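Long-range contacts in beta-lactamase (Sebaldella termitidis, PDB 6N1N), which probably hydrolyses beta-lactam antibiotics to substituted beta-amino acids, as a class D member of the serine beta-lactamase family: residues A[121-126]-A[160-165]; A[58-63]-A[114-119]; A[196-201]-A[219-224]. One frame throughout, in Å; residues are numbered along the deposited sequence. Where two conformers were deposited one is given.

Contact 1 of 3, residues A[121-126]-A[160-165]; sequences KEFNYG and EKFMLS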
ATOM      1  N   LYS A 121     -13.733   8.723  -3.478  1.00 10.74           N
ATOM      2  CA  LYS A 121     -13.864   9.593  -4.650  1.00 11.82           C
ATOM      3  C   LYS A 121     -12.720  10.603  -4.711  1.00 10.38           C
ATOM      4  O   LYS A 121     -12.076  10.770  -5.758  1.00 13.92           O
ATOM      5  CB  LYS A 121     -15.220  10.292  -4.613  1.00 13.50           C
ATOM      6  CG  LYS A 121     -15.476  11.241  -5.779  1.00 15.82           C
ATOM      7  CD  LYS A 121     -16.909  11.785  -5.732  1.00 32.32           C
ATOM      8  CE  LYS A 121     -17.085  13.064  -6.554  1.00 43.40           C
ATOM      9  NZ  LYS A 121     -17.487  12.801  -7.967  1.00 61.12           N
ATOM     10  N   GLU A 122     -12.463  11.291  -3.595  1.00 11.97           N
ATOM     11  CA  GLU A 122     -11.356  12.240  -3.514  1.00 13.07           C
ATOM     12  C   GLU A 122     -10.040  11.582  -3.889  1.00 14.60           C
ATOM     13  O   GLU A 122      -9.210  12.177  -4.593  1.00 14.94           O
ATOM     14  CB  GLU A 122     -11.323  12.807  -2.091  1.00 18.08           C
ATOM     15  CG  GLU A 122     -10.166  13.732  -1.730  1.00 27.25           C
ATOM     16  CD  GLU A 122     -10.308  15.119  -2.301  1.00 34.28           C
ATOM     17  OE1 GLU A 122     -11.348  15.401  -2.929  1.00 32.61           O
ATOM     18  OE2 GLU A 122      -9.376  15.936  -2.129  1.00 25.72           O
ATOM     19  N   PHE A 123      -9.838  10.343  -3.444  1.00 10.68           N
ATOM     20  CA  PHE A 123      -8.600   9.606  -3.634  1.00  9.05           C
ATOM     21  C   PHE A 123      -8.524   8.879  -4.979  1.00  9.25           C
ATOM     22  O   PHE A 123      -7.481   8.270  -5.276  1.00 11.96           O
ATOM     23  CB  PHE A 123      -8.431   8.567  -2.509  1.00  7.95           C
ATOM     24  CG  PHE A 123      -8.177   9.142  -1.151  1.00  7.00           C
ATOM     25  CD1 PHE A 123      -7.907  10.488  -0.964  1.00 11.61           C
ATOM     26  CD2 PHE A 123      -8.217   8.314  -0.042  1.00  8.73           C
ATOM     27  CE1 PHE A 123      -7.665  10.998   0.305  1.00 12.73           C
ATOM     28  CE2 PHE A 123      -7.985   8.824   1.226  1.00  8.76           C
ATOM     29  CZ  PHE A 123      -7.708  10.173   1.381  1.00 12.37           C
ATOM     30  N   ASN A 124      -9.595   8.896  -5.785  1.00 12.46           N
ATOM     31  CA  ASN A 124      -9.645   8.120  -7.029  1.00 10.74           C
ATOM     32  C   ASN A 124      -9.230   6.670  -6.766  1.00 11.88           C
ATOM     33  O   ASN A 124      -8.379   6.097  -7.443  1.00 10.95           O
ATOM     34  CB  ASN A 124      -8.746   8.750  -8.098  1.00 14.51           C
ATOM     35  CG  ASN A 124      -8.980  10.224  -8.249  1.00 28.47           C
ATOM     36  OD1 ASN A 124     -10.047  10.640  -8.699  1.00 26.40           O
ATOM     37  ND2 ASN A 124      -7.988  11.031  -7.866  1.00 29.98           N
ATOM     38  N   TYR A 125      -9.835   6.076  -5.747  1.00  9.86           N
ATOM     39  CA  TYR A 125      -9.304   4.838  -5.186  1.00  7.74           C
ATOM     40  C   TYR A 125     -10.004   3.664  -5.843  1.00  8.83           C
ATOM     41  O   TYR A 125     -10.951   3.074  -5.313  1.00 11.33           O
ATOM     42  CB  TYR A 125      -9.435   4.822  -3.677  1.00  9.05           C
ATOM     43  CG  TYR A 125      -8.467   3.829  -3.037  1.00  6.29           C
ATOM     44  CD1 TYR A 125      -7.162   4.209  -2.710  1.00  7.34           C
ATOM     45  CD2 TYR A 125      -8.820   2.511  -2.843  1.00  9.51           C
ATOM     46  CE1 TYR A 125      -6.262   3.308  -2.147  1.00  9.59           C
ATOM     47  CE2 TYR A 125      -7.924   1.589  -2.281  1.00 11.56           C
ATOM     48  CZ  TYR A 125      -6.651   2.004  -1.925  1.00 13.10           C
ATOM     49  OH  TYR A 125      -5.761   1.104  -1.395  1.00 11.34           O
ATOM     50  N   GLY A 126      -9.493   3.299  -7.020  1.00 10.81           N
ATOM     51  CA  GLY A 126      -9.938   2.081  -7.678  1.00 11.36           C
ATOM     52  C   GLY A 126     -11.393   2.152  -8.090  1.00 10.78           C
ATOM     53  O   GLY A 126     -11.883   3.184  -8.568  1.00 11.51           O
ATOM     54  N   GLU A 160       0.432  16.257  -1.926  1.00  9.91           N
ATOM     55  CA  GLU A 160      -0.569  16.781  -0.990  1.00 11.09           C
ATOM     56  C   GLU A 160      -1.720  17.481  -1.714  1.00 13.02           C
ATOM     57  O   GLU A 160      -2.197  18.548  -1.315  1.00 15.67           O
ATOM     58  CB  GLU A 160       0.093  17.682   0.063  1.00  9.11           C
ATOM     59  CG  GLU A 160       1.243  16.939   0.726  1.00  8.81           C
ATOM     60  CD  GLU A 160       1.721  17.481   2.055  1.00 14.25           C
ATOM     61  OE1 GLU A 160       1.146  18.455   2.587  1.00 14.59           O
ATOM     62  OE2 GLU A 160       2.702  16.902   2.543  1.00 13.92           O
ATOM     63  N   LYS A 161      -2.205  16.839  -2.780  1.00 11.34           N
ATOM     64  CA  LYS A 161      -3.283  17.381  -3.596  1.00 12.05           C
ATOM     65  C   LYS A 161      -4.670  17.160  -3.018  1.00 17.85           C
ATOM     66  O   LYS A 161      -5.615  17.881  -3.396  1.00 14.83           O
ATOM     67  CB  LYS A 161      -3.236  16.759  -4.994  1.00 15.47           C
ATOM     68  CG  LYS A 161      -2.072  17.236  -5.874  1.00 27.62           C
ATOM     69  CD  LYS A 161      -2.128  18.725  -6.136  1.00 43.15           C
ATOM     70  CE  LYS A 161      -1.732  19.060  -7.571  1.00 56.85           C
ATOM     71  NZ  LYS A 161      -0.325  18.689  -7.873  1.00 60.95           N
ATOM     72  N   PHE A 162      -4.836  16.173  -2.142  1.00 14.94           N
ATOM     73  CA  PHE A 162      -6.131  15.923  -1.538  1.00 13.66           C
ATOM     74  C   PHE A 162      -6.437  17.000  -0.504  1.00 15.64           C
ATOM     75  O   PHE A 162      -5.535  17.582   0.096  1.00 16.54           O
ATOM     76  CB  PHE A 162      -6.150  14.557  -0.855  1.00 13.50           C
ATOM     77  CG  PHE A 162      -5.737  13.407  -1.740  1.00 14.59           C
ATOM     78  CD1 PHE A 162      -6.273  13.248  -2.994  1.00 11.91           C
ATOM     79  CD2 PHE A 162      -4.810  12.470  -1.292  1.00 14.71           C
ATOM     80  CE1 PHE A 162      -5.885  12.171  -3.799  1.00 12.65           C
ATOM     81  CE2 PHE A 162      -4.438  11.371  -2.094  1.00 12.30           C
ATOM     82  CZ  PHE A 162      -4.981  11.235  -3.334  1.00 10.29           C
HETATM   83  N   MSE A 163      -7.723  17.256  -0.290  0.50 18.06           N
HETATM   84  CA  MSE A 163      -8.130  18.235   0.709  0.50 20.47           C
HETATM   85  C   MSE A 163      -8.075  17.615   2.108  0.50 19.60           C
HETATM   86  O   MSE A 163      -9.080  17.162   2.659  0.50 19.54           O
HETATM   87  CB  MSE A 163      -9.527  18.772   0.386  0.50 26.86           C
HETATM   88  CG  MSE A 163      -9.597  19.495  -0.964  0.50 41.02           C
HETATM   89 SE   MSE A 163      -8.370  21.019  -1.110  0.50 41.32          SE
HETATM   90  CE  MSE A 163      -8.985  22.008   0.455  0.50 38.82           C
ATOM     91  N   LEU A 164      -6.865  17.586   2.661  1.00 15.51           N
ATOM     92  CA  LEU A 164      -6.608  17.096   4.001  1.00 13.82           C
ATOM     93  C   LEU A 164      -5.775  18.152   4.708  1.00 12.70           C
ATOM     94  O   LEU A 164      -5.106  18.953   4.066  1.00 18.72           O
ATOM     95  CB  LEU A 164      -5.839  15.766   3.999  1.00 16.68           C
ATOM     96  CG  LEU A 164      -6.397  14.685   3.086  1.00 12.08           C
ATOM     97  CD1 LEU A 164      -5.397  13.543   2.900  1.00 10.69           C
ATOM     98  CD2 LEU A 164      -7.716  14.163   3.631  1.00 14.23           C
ATOM     99  N   SER A 165      -5.758  18.095   6.035  1.00 14.14           N
ATOM    100  CA  SER A 165      -5.007  19.076   6.797  1.00 18.71           C
ATOM    101  C   SER A 165      -3.499  18.807   6.771  1.00 15.72           C
ATOM    102  O   SER A 165      -3.027  17.695   6.518  1.00 14.16           O
ATOM    103  CB  SER A 165      -5.478  19.092   8.250  1.00 18.43           C
ATOM    104  OG  SER A 165      -5.029  17.920   8.913  1.00 24.14           O
TER
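Phe123 and Phe162 form the dense part of this contact. The CD1 corner of Phe123 lies 3.5 Å above the Phe162 ring plane, over the centre of one face. The planes are 48° apart and the centroids 4.6 Å, an oblique pairing. Phe162 starts from a CG beside its backbone N (chi1 -54°), which sends the ring back toward the last turn of helix 113-122, where its CE1 comes to 3.4 Å from Glu122 O. Leu164 continues the apolar patch more loosely, with CD1 4.3 Å from Phe123 CE1. Behind the pair, Phe123 also meets Phe153 and touches Leu59.

The other side, with partly exposed Glu122 and exposed Met163, faces solvent and is held by one polar bond. Glu122 slides past Phe162 in the opposite direction and takes the backbone N-H of selenomethionine Met163 on OE2, at 2.8 Å and a nearly straight 165°. The oxygen is met on its anti side, somewhat out of the carboxylate plane. The Met163 side chain turns outward, and Lys161 pairs with Glu159 instead of reaching across. Asn124 and Glu160, each at positive phi, close the helices before them with Schellman motifs; the end of helix 113-122 packs on the loop between helices 147-159 and 166-175 in the helical part of the serine beta-lactamase fold.

Contact 2 of 3, residues A[58-63]-A[114-119]; sequences SLIFLE and EKYKEY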
ATOM      1  N   SER A  58      -5.313   5.464   7.173  1.00 12.13           N
ATOM      2  CA  SER A  58      -4.631   6.299   8.158  1.00  8.42           C
ATOM      3  C   SER A  58      -4.886   7.783   7.895  1.00 10.94           C
ATOM      4  O   SER A  58      -5.083   8.560   8.839  1.00 10.82           O
ATOM      5  CB  SER A  58      -3.128   5.998   8.168  1.00 11.23           C
ATOM      6  OG  SER A  58      -2.878   4.659   8.561  1.00  9.39           O
ATOM      7  N   LEU A  59      -4.851   8.204   6.628  1.00 10.21           N
ATOM      8  CA  LEU A  59      -5.232   9.585   6.313  1.00  8.37           C
ATOM      9  C   LEU A  59      -6.645   9.867   6.790  1.00 11.77           C
ATOM     10  O   LEU A  59      -6.919  10.919   7.385  1.00  9.89           O
ATOM     11  CB  LEU A  59      -5.152   9.859   4.809  1.00  9.75           C
ATOM     12  CG  LEU A  59      -3.792   9.765   4.105  1.00  9.17           C
ATOM     13  CD1 LEU A  59      -4.011   9.756   2.603  1.00  8.67           C
ATOM     14  CD2 LEU A  59      -2.875  10.888   4.495  1.00 10.15           C
ATOM     15  N   ILE A  60      -7.563   8.927   6.530  1.00 10.29           N
ATOM     16  CA  ILE A  60      -8.962   9.148   6.858  1.00  9.21           C
ATOM     17  C   ILE A  60      -9.145   9.205   8.370  1.00  9.89           C
ATOM     18  O   ILE A  60      -9.858  10.069   8.881  1.00 11.55           O
ATOM     19  CB  ILE A  60      -9.844   8.063   6.213  1.00  9.50           C
ATOM     20  CG1 ILE A  60      -9.838   8.197   4.681  1.00 11.18           C
ATOM     21  CG2 ILE A  60     -11.279   8.147   6.717  1.00 11.47           C
ATOM     22  CD1 ILE A  60     -10.458   7.026   3.933  1.00 10.22           C
ATOM     23  N   PHE A  61      -8.514   8.282   9.109  1.00 13.46           N
ATOM     24  CA  PHE A  61      -8.639   8.278  10.568  1.00 12.52           C
ATOM     25  C   PHE A  61      -8.224   9.624  11.174  1.00 11.70           C
ATOM     26  O   PHE A  61      -8.902  10.148  12.068  1.00 14.81           O
ATOM     27  CB  PHE A  61      -7.788   7.158  11.178  1.00 11.12           C
ATOM     28  CG  PHE A  61      -8.436   5.786  11.173  1.00 11.42           C
ATOM     29  CD1 PHE A  61      -9.478   5.469  10.322  1.00  8.25           C
ATOM     30  CD2 PHE A  61      -7.961   4.806  12.020  1.00 11.40           C
ATOM     31  CE1 PHE A  61     -10.035   4.214  10.324  1.00 11.69           C
ATOM     32  CE2 PHE A  61      -8.523   3.550  12.038  1.00 13.37           C
ATOM     33  CZ  PHE A  61      -9.564   3.258  11.196  1.00 14.76           C
ATOM     34  N   LEU A  62      -7.112  10.200  10.712  1.00 10.82           N
ATOM     35  CA  LEU A  62      -6.674  11.471  11.265  1.00  9.36           C
ATOM     36  C   LEU A  62      -7.582  12.609  10.835  1.00 13.29           C
ATOM     37  O   LEU A  62      -7.970  13.440  11.657  1.00 13.66           O
ATOM     38  CB  LEU A  62      -5.226  11.747  10.861  1.00 15.72           C
ATOM     39  CG  LEU A  62      -4.270  10.770  11.525  1.00 12.02           C
ATOM     40  CD1 LEU A  62      -2.974  10.736  10.767  1.00 12.03           C
ATOM     41  CD2 LEU A  62      -4.010  11.151  12.994  1.00 15.49           C
ATOM     42  N   GLU A  63      -7.920  12.675   9.545  1.00 12.52           N
ATOM     43  CA  GLU A  63      -8.741  13.796   9.080  1.00 12.81           C
ATOM     44  C   GLU A  63     -10.115  13.797   9.742  1.00 16.34           C
ATOM     45  O   GLU A  63     -10.665  14.871  10.059  1.00 15.47           O
ATOM     46  CB  GLU A  63      -8.871  13.759   7.558  1.00 13.09           C
ATOM     47  CG  GLU A  63      -9.410  15.070   6.941  1.00 17.82           C
ATOM     48  CD  GLU A  63      -8.455  16.239   7.082  1.00 16.88           C
ATOM     49  OE1 GLU A  63      -7.268  16.004   7.373  1.00 17.33           O
ATOM     50  OE2 GLU A  63      -8.893  17.397   6.865  1.00 18.24           O
ATOM     51  N   GLU A 114     -21.060   6.433   3.777  1.00 11.64           N
ATOM     52  CA  GLU A 114     -21.051   7.522   2.795  1.00 13.86           C
ATOM     53  C   GLU A 114     -19.810   8.408   2.947  1.00 14.61           C
ATOM     54  O   GLU A 114     -19.290   8.940   1.956  1.00 14.45           O
ATOM     55  CB  GLU A 114     -22.325   8.346   2.923  1.00 18.35           C
ATOM     56  CG  GLU A 114     -22.457   9.440   1.873  1.00 44.39           C
ATOM     57  CD  GLU A 114     -22.239   8.934   0.457  1.00 50.45           C
ATOM     58  OE1 GLU A 114     -22.812   7.876   0.103  1.00 30.47           O
ATOM     59  OE2 GLU A 114     -21.479   9.593  -0.292  1.00 50.02           O
ATOM     60  N   LYS A 115     -19.316   8.582   4.175  1.00 12.64           N
ATOM     61  CA  LYS A 115     -18.086   9.342   4.365  1.00 13.72           C
ATOM     62  C   LYS A 115     -16.903   8.637   3.719  1.00 10.40           C
ATOM     63  O   LYS A 115     -16.067   9.274   3.061  1.00  9.07           O
ATOM     64  CB  LYS A 115     -17.863   9.574   5.865  1.00 10.96           C
ATOM     65  CG  LYS A 115     -16.641  10.396   6.248  1.00 15.15           C
ATOM     66  CD  LYS A 115     -16.664  11.824   5.725  1.00 16.28           C
ATOM     67  CE  LYS A 115     -17.762  12.650   6.291  1.00 22.04           C
ATOM     68  NZ  LYS A 115     -17.744  14.008   5.644  1.00 21.48           N
ATOM     69  N   TYR A 116     -16.797   7.312   3.896  1.00 13.37           N
ATOM     70  CA  TYR A 116     -15.757   6.565   3.208  1.00 11.26           C
ATOM     71  C   TYR A 116     -15.862   6.731   1.700  1.00 12.67           C
ATOM     72  O   TYR A 116     -14.850   6.941   1.020  1.00 11.84           O
ATOM     73  CB  TYR A 116     -15.843   5.083   3.568  1.00 12.23           C
ATOM     74  CG  TYR A 116     -14.912   4.651   4.686  1.00  9.35           C
ATOM     75  CD1 TYR A 116     -13.540   4.795   4.575  1.00  9.13           C
ATOM     76  CD2 TYR A 116     -15.400   4.034   5.832  1.00 13.45           C
ATOM     77  CE1 TYR A 116     -12.679   4.377   5.575  1.00 11.25           C
ATOM     78  CE2 TYR A 116     -14.539   3.608   6.835  1.00 13.69           C
ATOM     79  CZ  TYR A 116     -13.178   3.781   6.709  1.00 10.79           C
ATOM     80  OH  TYR A 116     -12.336   3.355   7.726  1.00 11.15           O
ATOM     81  N   LYS A 117     -17.080   6.656   1.159  1.00 13.92           N
ATOM     82  CA  LYS A 117     -17.247   6.830  -0.284  1.00 10.86           C
ATOM     83  C   LYS A 117     -16.756   8.195  -0.744  1.00 13.96           C
ATOM     84  O   LYS A 117     -16.176   8.315  -1.830  1.00 15.87           O
ATOM     85  CB  LYS A 117     -18.706   6.624  -0.690  1.00 13.34           C
ATOM     86  CG  LYS A 117     -19.112   5.150  -0.692  1.00 17.88           C
ATOM     87  CD  LYS A 117     -20.595   4.979  -0.973  1.00 34.84           C
ATOM     88  CE  LYS A 117     -20.980   3.508  -0.954  1.00 53.73           C
ATOM     89  NZ  LYS A 117     -22.452   3.313  -1.028  1.00 71.12           N
ATOM     90  N   GLU A 118     -16.954   9.231   0.080  1.00 12.53           N
ATOM     91  CA  GLU A 118     -16.435  10.558  -0.246  1.00 14.34           C
ATOM     92  C   GLU A 118     -14.923  10.550  -0.375  1.00 12.46           C
ATOM     93  O   GLU A 118     -14.363  11.122  -1.319  1.00 13.21           O
ATOM     94  CB  GLU A 118     -16.841  11.571   0.814  1.00 15.84           C
ATOM     95  CG  GLU A 118     -18.297  11.940   0.822  1.00 21.95           C
ATOM     96  CD  GLU A 118     -18.609  12.855   1.998  1.00 29.96           C
ATOM     97  OE1 GLU A 118     -17.651  13.438   2.569  1.00 28.99           O
ATOM     98  OE2 GLU A 118     -19.791  12.977   2.358  1.00 34.69           O
ATOM     99  N   TYR A 119     -14.232   9.899   0.575  1.00 12.80           N
ATOM    100  CA  TYR A 119     -12.783   9.795   0.503  1.00 10.25           C
ATOM    101  C   TYR A 119     -12.322   8.944  -0.671  1.00 13.16           C
ATOM    102  O   TYR A 119     -11.329   9.267  -1.324  1.00 11.57           O
ATOM    103  CB  TYR A 119     -12.230   9.245   1.822  1.00 12.05           C
ATOM    104  CG  TYR A 119     -12.134  10.301   2.900  1.00 11.56           C
ATOM    105  CD1 TYR A 119     -11.141  11.272   2.857  1.00 11.58           C
ATOM    106  CD2 TYR A 119     -13.047  10.344   3.945  1.00 10.79           C
ATOM    107  CE1 TYR A 119     -11.048  12.243   3.844  1.00 16.40           C
ATOM    108  CE2 TYR A 119     -12.961  11.308   4.937  1.00 12.96           C
ATOM    109  CZ  TYR A 119     -11.966  12.256   4.876  1.00 16.75           C
ATOM    110  OH  TYR A 119     -11.894  13.217   5.862  1.00 19.66           O
TER
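OE1 of Glu63, a residue whose CG touches the Tyr119 hydroxyl, is gripped by two groups beyond this helix pair: it is hydrogen-bonded to Thr168 OG1 and accepts from the backbone N of Ser165. The contact is a helix-helix packing within the helical part of the class D beta-lactamase fold. The axes of the segments 58-63 and 114-119 lie at 121° and approach to 11.4 Å, and the side chains between them fill that distance.

Ile60 is the wedge. It slides past Tyr119 and sets CG1 over one face of the ring, 3.6 Å above the plane and offset toward the rim, a CH-pi contact 22° off the ring normal. Its terminal CD1 runs on to 3.5 Å from Tyr119 CB and, one turn earlier on that helix, to 3.8 Å from Tyr116 CE1, so a single isoleucine spans two tyrosines. The hydroxyls are satisfied beyond the two segments: Tyr116 OH by Asn57 OD1, Tyr119 OH by Glu64 OE2. These bonds should fix how far each ring swings. Ser58, on a different side of helix 56-63, bonds to the carboxylated lysine at position 54, which ties this helix closely to the active-site region.

Glu63 crosses Tyr119 at about a right angle. Its CG stands anti to the backbone N (chi1 -166°), and the bend at chi2 leads the carboxylate off toward Thr168, so it is the methylene that meets the phenol, at the ring edge, with CG 3.3 Å from OH. At the far end of the interface Tyr116 OH comes up to the rim of the Phe61 ring in its plane, 3.6 Å from CE1.

Contact 3 of 3, residues A[196-201]-A[219-224]; sequences GAENII and RIINAS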
ATOM      1  N   GLY A 196     -10.257 -16.098  -5.627  1.00 10.83           N
ATOM      2  CA  GLY A 196     -10.336 -17.404  -6.285  1.00 15.31           C
ATOM      3  C   GLY A 196      -9.175 -18.280  -5.864  1.00 12.19           C
ATOM      4  O   GLY A 196      -8.954 -18.523  -4.682  1.00 15.06           O
ATOM      5  N   ALA A 197      -8.388 -18.758  -6.842  1.00 14.77           N
ATOM      6  CA  ALA A 197      -7.252 -19.622  -6.578  1.00 15.44           C
ATOM      7  C   ALA A 197      -5.945 -18.865  -6.549  1.00 15.19           C
ATOM      8  O   ALA A 197      -4.883 -19.491  -6.436  1.00 19.96           O
ATOM      9  CB  ALA A 197      -7.172 -20.722  -7.640  1.00 20.94           C
ATOM     10  N   GLU A 198      -5.991 -17.543  -6.677  1.00 15.74           N
ATOM     11  CA  GLU A 198      -4.800 -16.725  -6.807  1.00 12.49           C
ATOM     12  C   GLU A 198      -4.547 -15.941  -5.525  1.00 16.70           C
ATOM     13  O   GLU A 198      -5.379 -15.123  -5.114  1.00 15.26           O
ATOM     14  CB  GLU A 198      -4.946 -15.782  -7.996  1.00 20.90           C
ATOM     15  CG  GLU A 198      -5.096 -16.523  -9.317  1.00 22.52           C
ATOM     16  CD  GLU A 198      -5.142 -15.591 -10.483  1.00 29.18           C
ATOM     17  OE1 GLU A 198      -6.035 -14.713 -10.521  1.00 28.78           O
ATOM     18  OE2 GLU A 198      -4.269 -15.725 -11.354  1.00 27.54           O
ATOM     19  N   ASN A 199      -3.392 -16.180  -4.909  1.00 14.52           N
ATOM     20  CA  ASN A 199      -2.926 -15.338  -3.813  1.00 14.26           C
ATOM     21  C   ASN A 199      -2.343 -14.047  -4.378  1.00 12.87           C
ATOM     22  O   ASN A 199      -1.586 -14.071  -5.347  1.00 13.95           O
ATOM     23  CB  ASN A 199      -1.861 -16.059  -2.998  1.00 13.11           C
ATOM     24  CG  ASN A 199      -2.390 -17.325  -2.343  1.00 16.99           C
ATOM     25  OD1 ASN A 199      -3.421 -17.309  -1.708  1.00 19.66           O
ATOM     26  ND2 ASN A 199      -1.664 -18.422  -2.497  1.00 22.54           N
ATOM     27  N   ILE A 200      -2.700 -12.930  -3.752  1.00 11.50           N
ATOM     28  CA  ILE A 200      -2.358 -11.589  -4.193  1.00 13.02           C
ATOM     29  C   ILE A 200      -1.462 -10.970  -3.116  1.00 13.33           C
ATOM     30  O   ILE A 200      -1.888 -10.814  -1.970  1.00 16.66           O
ATOM     31  CB  ILE A 200      -3.613 -10.719  -4.409  1.00 15.85           C
ATOM     32  CG1 ILE A 200      -4.685 -11.429  -5.244  1.00 16.88           C
ATOM     33  CG2 ILE A 200      -3.215  -9.344  -4.994  1.00 15.97           C
ATOM     34  CD1 ILE A 200      -4.248 -11.850  -6.571  1.00 26.77           C
ATOM     35  N   ILE A 201      -0.237 -10.607  -3.488  1.00 12.50           N
ATOM     36  CA  ILE A 201       0.727 -10.069  -2.542  1.00 11.39           C
ATOM     37  C   ILE A 201       1.214  -8.726  -3.072  1.00  9.42           C
ATOM     38  O   ILE A 201       1.920  -8.670  -4.087  1.00 10.12           O
ATOM     39  CB  ILE A 201       1.899 -11.037  -2.296  1.00 10.73           C
ATOM     40  CG1 ILE A 201       1.337 -12.379  -1.762  1.00 16.20           C
ATOM     41  CG2 ILE A 201       2.899 -10.418  -1.361  1.00 15.02           C
ATOM     42  CD1 ILE A 201       2.387 -13.486  -1.667  1.00 24.08           C
ATOM     43  N   ARG A 219       2.962  -6.283  -7.293  1.00 11.08           N
ATOM     44  CA  ARG A 219       1.831  -7.143  -6.983  1.00 11.67           C
ATOM     45  C   ARG A 219       2.111  -8.520  -7.548  1.00 13.81           C
ATOM     46  O   ARG A 219       2.064  -8.737  -8.769  1.00 14.62           O
ATOM     47  CB  ARG A 219       0.520  -6.585  -7.507  1.00  9.42           C
ATOM     48  CG  ARG A 219      -0.645  -7.371  -6.964  1.00 17.19           C
ATOM     49  CD  ARG A 219      -1.971  -6.864  -7.447  1.00 16.62           C
ATOM     50  NE  ARG A 219      -2.112  -6.887  -8.900  1.00 13.03           N
ATOM     51  CZ  ARG A 219      -3.063  -6.231  -9.564  1.00 18.87           C
ATOM     52  NH1 ARG A 219      -3.978  -5.484  -8.919  1.00 14.60           N
ATOM     53  NH2 ARG A 219      -3.088  -6.314 -10.885  1.00 17.63           N
ATOM     54  N   ILE A 220       2.348  -9.443  -6.641  1.00 14.70           N
ATOM     55  CA  ILE A 220       2.678 -10.817  -6.949  1.00  9.93           C
ATOM     56  C   ILE A 220       1.397 -11.618  -7.001  1.00 11.57           C
ATOM     57  O   ILE A 220       0.532 -11.484  -6.120  1.00 13.95           O
ATOM     58  CB  ILE A 220       3.627 -11.383  -5.879  1.00 11.38           C
ATOM     59  CG1 ILE A 220       4.947 -10.607  -5.926  1.00 14.07           C
ATOM     60  CG2 ILE A 220       3.824 -12.889  -6.035  1.00 18.59           C
ATOM     61  CD1 ILE A 220       5.802 -10.829  -4.710  1.00 19.52           C
ATOM     62  N   ILE A 221       1.270 -12.442  -8.033  1.00 13.49           N
ATOM     63  CA  ILE A 221       0.197 -13.415  -8.140  1.00 13.38           C
ATOM     64  C   ILE A 221       0.833 -14.783  -7.969  1.00 17.71           C
ATOM     65  O   ILE A 221       1.803 -15.112  -8.655  1.00 16.44           O
ATOM     66  CB  ILE A 221      -0.540 -13.325  -9.486  1.00 14.62           C
ATOM     67  CG1 ILE A 221      -1.027 -11.904  -9.745  1.00 20.74           C
ATOM     68  CG2 ILE A 221      -1.678 -14.347  -9.527  1.00 19.35           C
ATOM     69  CD1 ILE A 221      -1.996 -11.383  -8.707  1.00 23.12           C
ATOM     70  N   ASN A 222       0.310 -15.559  -7.040  1.00 17.59           N
ATOM     71  CA  ASN A 222       0.891 -16.845  -6.718  1.00 17.27           C
ATOM     72  C   ASN A 222      -0.233 -17.845  -6.564  1.00 18.41           C
ATOM     73  O   ASN A 222      -1.136 -17.641  -5.750  1.00 16.80           O
ATOM     74  CB  ASN A 222       1.704 -16.770  -5.436  1.00 16.80           C
ATOM     75  CG  ASN A 222       2.152 -18.113  -4.981  1.00 19.28           C
ATOM     76  OD1 ASN A 222       2.688 -18.907  -5.779  1.00 19.02           O
ATOM     77  ND2 ASN A 222       1.931 -18.407  -3.707  1.00 19.04           N
ATOM     78  N   ALA A 223      -0.163 -18.925  -7.338  1.00 27.73           N
ATOM     79  CA  ALA A 223      -1.088 -20.036  -7.200  1.00 32.28           C
ATOM     80  C   ALA A 223      -0.588 -21.118  -6.249  1.00 23.98           C
ATOM     81  O   ALA A 223      -1.387 -21.961  -5.825  1.00 28.72           O
ATOM     82  CB  ALA A 223      -1.357 -20.651  -8.575  1.00 38.71           C
ATOM     83  N   SER A 224       0.698 -21.112  -5.893  1.00 21.83           N
ATOM     84  CA  SER A 224       1.276 -22.193  -5.100  1.00 23.87           C
ATOM     85  C   SER A 224       1.102 -21.939  -3.604  1.00 17.16           C
ATOM     86  O   SER A 224       1.732 -21.049  -3.025  1.00 20.63           O
ATOM     87  CB  SER A 224       2.756 -22.381  -5.414  1.00 22.90           C
ATOM     88  OG  SER A 224       3.342 -23.229  -4.447  1.00 23.35           O
TER
HETATM   89  O   HOH W   1      -3.933 -22.109  -6.547  1.00 32.07           O
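Chi1 of -62° at Asn199 puts its CG beside the backbone N, while 172° at Asn222 swings CG to the other side of that residue, beside the carbonyl carbon. From these directly opposed residues of the two strands, the amides run side by side in the same direction with planes 42° apart and ND2 atoms 3.8 Å from each other. Each then turns to its own partner: Asn199 OD1 to Arg194, and Asn222 OD1 to the backbone N of Ser224, closing an Asx turn at 3.0 Å as the strand ends.

Beneath them the backbones are locked by two antiparallel hydrogen-bonded pairs. Asn199 N reaches Asn222 O at 2.8 Å, and Ile220 N meets Ile201 O at 2.7 Å. On the face bearing Ile200, the aliphatic part of Arg219 lies alongside, CD 3.7 Å from Ile200 CG2. Glu198 lays OE2 3.5 Å from Ile221 CG2 and uses OE1 for a salt bridge to Arg47. Beyond the strand ends, a water donates to both Ala197 O and Ala223 O.

Helix 228-245 packs on the asparagine face; this is the hairpin of strands 198-209 and 212-222 in the central sheet of the serine beta-lactamase fold.

In the fold
Contacts 1 and 2 are neighbours, with centres 9 Å apart, and share helix 113-122. Leu164 packs on Tyr119, and the Glu63 carboxylate of contact 2 reaches the loop of contact 1, so they form one continuous patch of helices and connecting loop. Contact 2 is mostly buried; contact 1 is only partly so, its outer side open to solvent. Contact 3 lies about 29 Å from either, between centres, in the central sheet, and is also largely buried. The chemistry follows the place: side chains alone meet across contact 2, one carboxylate-to-backbone bond supplements the rings in contact 1, and in contact 3 a ladder of backbone bonds sets the register.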